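Long-range contacts in phosphothreonine lyase ospF (Shigella flexneri, PDB 3I0U), which catalyses, as a type III secreted effector, the elimination of phosphate from phosphothreonine, probably in host MAP kinases: residues W112-M117 / A130-Y135; F82-A87 / K185-R190. One frame throughout, in Å; residues are numbered along the deposited sequence.

Contact 1: residues W112-M117 / A130-Y135; sequences WKITDM and AQFTLY
K113 and T133 hold the two strands together by a reciprocal pair of backbone hydrogen bonds. K113 N donates to T133 O at 3.0 Å, and T133 N returns to K113 O at the same length. A third bond runs from T115 N to Q131 O, 2.9 Å, close to where the pairing ends. Between these bonds the non-hydrogen-bonded pair I114 and F132 brings its CA-H groups to the carbonyls of Q131 and K113. The strands are antiparallel, with axes at 170°.

I114 and F132 point the same way from the sheet. The isoleucine is extended, with CG1 anti to its backbone N (chi1 -176°). This carries CD1 over one face of the F132 ring, 3.8 Å from the centroid and toward the rim, a CH-pi contact. Next to them W112 CB touches L134 CD1 at 3.8 Å, while the indole leads away from the strand 132-135. This apolar face packs on helix 91-102, where F95 meets both W112 and I114.

On the other face K113 lies beside T133. Its extended chain passes the edge of the Y135 ring near the ring plane, with CE 3.3 Å from Y135 OH. The cation-pi partner of K113 is F63, on strand 63-68. T115 OG1 bonds to V126 O, and Q131 NE2 to I86 O. On its far edge strand 132-137 has a classic beta bulge, where Q131 and F132 sit together opposite I84 of strand 80-84.

The contact thus joins central strands of the antiparallel sheet. One face is hydrophobic against a helix; the other mixes K113's aliphatic length with hydroxyl groups. Backbone bonds set the pairing, while side-chain packing differs between faces.

Contact 2: residues F82-A87 / K185-R190; sequences FHISIA and KYVSYR
F82 and Y189 meet obliquely on one face of the sheet. Their ring planes stand at 56° and their centroids are 5.9 Å apart. Y189 CD1 lies over a face of the F82 ring, 4.2 Å from F82 CE1. The carbonyl of S188 comes to the edge of the same F82 ring.

V187 CG1 is anti to its backbone N (chi1 179°), and this branch reaches F82 CD1 at 3.8 Å. The other V187 methyl, CG2, faces I84 CG1 more loosely. I84 CG2 touches Y186 CB at 4.0 Å. I86 CD1 then approaches Y186 CD1 obliquely at 4.1 Å. Helix 147-166 packs against this face, with I153 on F82, I157 on V187 and L160 on I84; I86 touches helix 91-102.

H83 and S188 project from the reverse face. S188 OG lies 3.9 Å from H83 CB, but its hydrogen bond goes to D178. The imidazole has a loose contact with R190 CB; its ND1 makes a weak hydrogen bond to T133 OG1. The backbones of H83 and S188 bond to each other in both directions, with H83 N to S188 O at 2.9 Å. S85 N gives one more bond, to Y186 O at 3.0 Å.

Near the start of 187-190, E161 of helix 147-166 accepts the backbone N-H groups of Y186 and V187. Y186 OH bonds to I169 O, and Y189 OH to D80. The outermost strand is therefore held by hydrogen bonds, from its neighbour's backbone and from side chains such as E161, and by apolar packing on a helix.

Overall arrangement
After helices 11-22 and 39-44 the chain builds strands 47-50, 53-56 and 63-68. Strand 80-84 follows and is the first side of contact 2. Helix 91-102 leads to strand 111-115, and after a short excursion the chain returns as strand 132-137, closing contact 1 with 12 residues between its segments. The chain goes on through helix 147-166 and returns as strand 187-191, where contact 2 closes a much longer loop. Contact 1 lies wholly within that loop. In the sheet, strand 80-84 sits between 132-137 and 187-191, so the two contacts share one sheet. They also touch directly: L134 N bonds to F82 O, and A130 N probably bonds to S85 OG.

Contact 1: residues W112-M117 / A130-Y135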
# COMPACT_ATOMS: atom_id res chain seq x y z
N TRP A 112 -6.61 -2.73 0.26
CA TRP A 112 -5.46 -3.52 -0.17
C TRP A 112 -5.88 -4.93 -0.47
O TRP A 112 -7.02 -5.34 -0.18
CB TRP A 112 -4.31 -3.48 0.82
CG TRP A 112 -4.67 -3.64 2.29
CD1 TRP A 112 -5.05 -2.66 3.14
CD2 TRP A 112 -4.66 -4.86 3.05
NE1 TRP A 112 -5.30 -3.18 4.38
CE2 TRP A 112 -5.05 -4.52 4.37
CE3 TRP A 112 -4.36 -6.20 2.75
CZ2 TRP A 112 -5.18 -5.49 5.40
CZ3 TRP A 112 -4.48 -7.15 3.76
CH2 TRP A 112 -4.90 -6.79 5.07
N LYS A 113 -4.98 -5.68 -1.10
CA LYS A 113 -5.17 -7.14 -1.23
C LYS A 113 -3.84 -7.89 -1.05
O LYS A 113 -2.76 -7.32 -1.13
CB LYS A 113 -5.85 -7.52 -2.55
CG LYS A 113 -4.92 -7.37 -3.73
CD LYS A 113 -5.67 -7.22 -5.07
CE LYS A 113 -4.59 -7.36 -6.14
NZ LYS A 113 -5.20 -7.66 -7.44
N ILE A 114 -3.95 -9.18 -0.80
CA ILE A 114 -2.78 -10.03 -0.67
C ILE A 114 -3.05 -11.39 -1.31
O ILE A 114 -4.14 -11.96 -1.15
CB ILE A 114 -2.30 -10.15 0.79
CG1 ILE A 114 -0.99 -10.97 0.87
CG2 ILE A 114 -3.40 -10.72 1.69
CD1 ILE A 114 -0.36 -11.06 2.23
N THR A 115 -2.08 -11.87 -2.08
CA THR A 115 -2.09 -13.22 -2.66
C THR A 115 -2.31 -14.26 -1.59
O THR A 115 -1.73 -14.17 -0.51
CB THR A 115 -0.75 -13.48 -3.36
OG1 THR A 115 -0.54 -12.42 -4.29
CG2 THR A 115 -0.75 -14.72 -4.13
N ASP A 116 -3.20 -15.20 -1.90
CA ASP A 116 -3.50 -16.38 -1.10
C ASP A 116 -2.54 -17.49 -1.56
O ASP A 116 -2.87 -18.28 -2.46
CB ASP A 116 -4.99 -16.73 -1.29
CG ASP A 116 -5.46 -17.98 -0.50
OD1 ASP A 116 -6.70 -18.24 -0.58
OD2 ASP A 116 -4.66 -18.71 0.15
N MET A 117 -1.38 -17.55 -0.89
CA MET A 117 -0.33 -18.57 -1.10
C MET A 117 -0.75 -20.03 -1.32
O MET A 117 0.08 -20.80 -1.77
CB MET A 117 0.66 -18.58 0.06
CG MET A 117 1.61 -17.42 0.14
SD MET A 117 1.65 -16.50 -1.43
CE MET A 117 3.00 -17.27 -2.32
N ALA A 130 5.20 -9.05 -5.82
CA ALA A 130 3.92 -8.31 -5.84
C ALA A 130 2.75 -8.95 -5.09
O ALA A 130 1.63 -8.95 -5.57
CB ALA A 130 3.53 -8.02 -7.26
N GLN A 131 3.00 -9.50 -3.90
CA GLN A 131 1.99 -10.29 -3.19
C GLN A 131 1.02 -9.40 -2.42
O GLN A 131 -0.04 -9.85 -2.05
CB GLN A 131 2.65 -11.30 -2.25
CG GLN A 131 3.45 -12.34 -2.96
CD GLN A 131 4.90 -12.04 -2.98
OE1 GLN A 131 5.29 -10.88 -2.79
NE2 GLN A 131 5.75 -13.07 -3.25
N PHE A 132 1.41 -8.15 -2.18
CA PHE A 132 0.54 -7.14 -1.56
C PHE A 132 0.36 -6.05 -2.59
O PHE A 132 1.34 -5.67 -3.23
CB PHE A 132 1.21 -6.44 -0.35
CG PHE A 132 1.64 -7.35 0.79
CD1 PHE A 132 1.01 -7.26 2.02
CD2 PHE A 132 2.70 -8.26 0.63
CE1 PHE A 132 1.42 -8.10 3.10
CE2 PHE A 132 3.11 -9.12 1.68
CZ PHE A 132 2.48 -9.05 2.91
N THR A 133 -0.87 -5.55 -2.73
CA THR A 133 -1.17 -4.39 -3.56
C THR A 133 -1.87 -3.43 -2.63
O THR A 133 -2.73 -3.86 -1.86
CB THR A 133 -2.08 -4.67 -4.72
OG1 THR A 133 -1.56 -5.78 -5.47
CG2 THR A 133 -2.15 -3.47 -5.64
N LEU A 134 -1.44 -2.16 -2.69
CA LEU A 134 -1.94 -1.08 -1.88
C LEU A 134 -2.56 -0.01 -2.78
O LEU A 134 -1.86 0.66 -3.52
CB LEU A 134 -0.77 -0.48 -1.08
CG LEU A 134 -0.45 -1.01 0.34
CD1 LEU A 134 -0.60 -2.52 0.53
CD2 LEU A 134 0.91 -0.62 0.73
N TYR A 135 -3.87 0.19 -2.70
CA TYR A 135 -4.55 1.15 -3.58
C TYR A 135 -4.73 2.50 -2.95
O TYR A 135 -5.26 2.62 -1.84
CB TYR A 135 -5.91 0.62 -3.99
CG TYR A 135 -5.85 -0.70 -4.72
CD1 TYR A 135 -5.66 -0.74 -6.12
CD2 TYR A 135 -5.97 -1.90 -4.02
CE1 TYR A 135 -5.59 -1.95 -6.80
CE2 TYR A 135 -5.94 -3.15 -4.71
CZ TYR A 135 -5.75 -3.15 -6.08
OH TYR A 135 -5.69 -4.35 -6.72

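Contact 2: residues F82-A87 / K185-R190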
# COMPACT_ATOMS: atom_id res chain seq x y z
N PHE A 82 0.79 0.76 -5.06
CA PHE A 82 2.05 0.18 -4.71
C PHE A 82 1.93 -1.32 -4.56
O PHE A 82 0.90 -1.83 -4.13
CB PHE A 82 2.49 0.70 -3.36
CG PHE A 82 2.64 2.18 -3.30
CD1 PHE A 82 3.83 2.78 -3.68
CD2 PHE A 82 1.60 3.00 -2.82
CE1 PHE A 82 3.96 4.12 -3.63
CE2 PHE A 82 1.72 4.35 -2.78
CZ PHE A 82 2.89 4.93 -3.17
N HIS A 83 3.02 -2.02 -4.86
CA HIS A 83 3.08 -3.43 -4.60
C HIS A 83 4.11 -3.59 -3.51
O HIS A 83 5.00 -2.75 -3.39
CB HIS A 83 3.51 -4.19 -5.86
CG HIS A 83 2.53 -4.07 -7.00
ND1 HIS A 83 1.30 -4.69 -6.99
CD2 HIS A 83 2.61 -3.42 -8.18
CE1 HIS A 83 0.67 -4.43 -8.12
NE2 HIS A 83 1.44 -3.65 -8.86
N ILE A 84 4.00 -4.66 -2.71
CA ILE A 84 5.09 -5.04 -1.81
C ILE A 84 5.48 -6.41 -2.28
O ILE A 84 4.63 -7.26 -2.44
CB ILE A 84 4.66 -5.12 -0.34
CG1 ILE A 84 3.87 -3.87 0.08
CG2 ILE A 84 5.88 -5.28 0.56
CD1 ILE A 84 3.39 -3.93 1.53
N SER A 85 6.77 -6.63 -2.51
CA SER A 85 7.32 -7.88 -3.06
C SER A 85 8.24 -8.62 -2.05
O SER A 85 9.27 -8.08 -1.59
CB SER A 85 8.09 -7.59 -4.36
OG SER A 85 7.21 -7.37 -5.47
N ILE A 86 7.83 -9.85 -1.70
CA ILE A 86 8.47 -10.63 -0.67
C ILE A 86 8.91 -11.93 -1.34
O ILE A 86 8.30 -12.34 -2.35
CB ILE A 86 7.47 -10.92 0.47
CG1 ILE A 86 6.73 -9.64 0.91
CG2 ILE A 86 8.14 -11.66 1.65
CD1 ILE A 86 7.62 -8.48 1.45
N ALA A 87 9.98 -12.55 -0.84
CA ALA A 87 10.27 -13.95 -1.21
C ALA A 87 9.09 -14.89 -0.91
O ALA A 87 8.42 -14.76 0.09
CB ALA A 87 11.49 -14.43 -0.52
N LYS A 185 13.42 -1.43 -0.93
CA LYS A 185 13.86 -2.81 -1.09
C LYS A 185 12.69 -3.77 -1.31
O LYS A 185 12.86 -4.84 -1.90
CB LYS A 185 14.81 -3.23 0.04
CG LYS A 185 16.21 -2.54 -0.10
CD LYS A 185 17.27 -2.85 1.01
CE LYS A 185 17.68 -4.38 1.04
NZ LYS A 185 19.12 -4.62 1.46
N TYR A 186 11.49 -3.35 -0.89
CA TYR A 186 10.31 -4.20 -0.96
C TYR A 186 9.18 -3.53 -1.75
O TYR A 186 8.45 -4.20 -2.48
CB TYR A 186 9.82 -4.53 0.46
CG TYR A 186 10.88 -5.07 1.38
CD1 TYR A 186 11.12 -6.43 1.44
CD2 TYR A 186 11.65 -4.22 2.20
CE1 TYR A 186 12.09 -6.95 2.26
CE2 TYR A 186 12.64 -4.73 3.03
CZ TYR A 186 12.84 -6.10 3.07
OH TYR A 186 13.80 -6.63 3.90
N VAL A 187 9.04 -2.21 -1.62
CA VAL A 187 7.91 -1.47 -2.22
C VAL A 187 8.20 -1.05 -3.67
O VAL A 187 9.35 -0.77 -4.02
CB VAL A 187 7.48 -0.29 -1.28
CG1 VAL A 187 6.32 0.57 -1.83
CG2 VAL A 187 7.09 -0.85 0.06
N SER A 188 7.19 -1.08 -4.53
CA SER A 188 7.34 -0.54 -5.88
C SER A 188 6.06 0.13 -6.34
O SER A 188 5.02 -0.13 -5.77
CB SER A 188 7.83 -1.59 -6.87
OG SER A 188 6.90 -2.63 -6.98
N TYR A 189 6.14 1.01 -7.33
CA TYR A 189 5.00 1.81 -7.73
C TYR A 189 4.53 1.56 -9.17
O TYR A 189 5.35 1.41 -10.09
CB TYR A 189 5.33 3.30 -7.55
CG TYR A 189 4.36 4.26 -8.24
CD1 TYR A 189 3.10 4.54 -7.70
CD2 TYR A 189 4.72 4.88 -9.46
CE1 TYR A 189 2.21 5.43 -8.35
CE2 TYR A 189 3.84 5.77 -10.12
CZ TYR A 189 2.60 6.04 -9.56
OH TYR A 189 1.76 6.90 -10.23
N ARG A 190 3.21 1.62 -9.35
CA ARG A 190 2.61 1.61 -10.65
C ARG A 190 1.39 2.56 -10.75
O ARG A 190 0.60 2.65 -9.81
CB ARG A 190 2.21 0.16 -10.98
CG ARG A 190 1.28 0.03 -12.12
CD ARG A 190 1.49 -1.22 -13.01
NE ARG A 190 1.06 -0.57 -14.22
CZ ARG A 190 0.44 -1.06 -15.28
NH1 ARG A 190 0.04 -0.17 -16.17
NH2 ARG A 190 0.27 -2.35 -15.50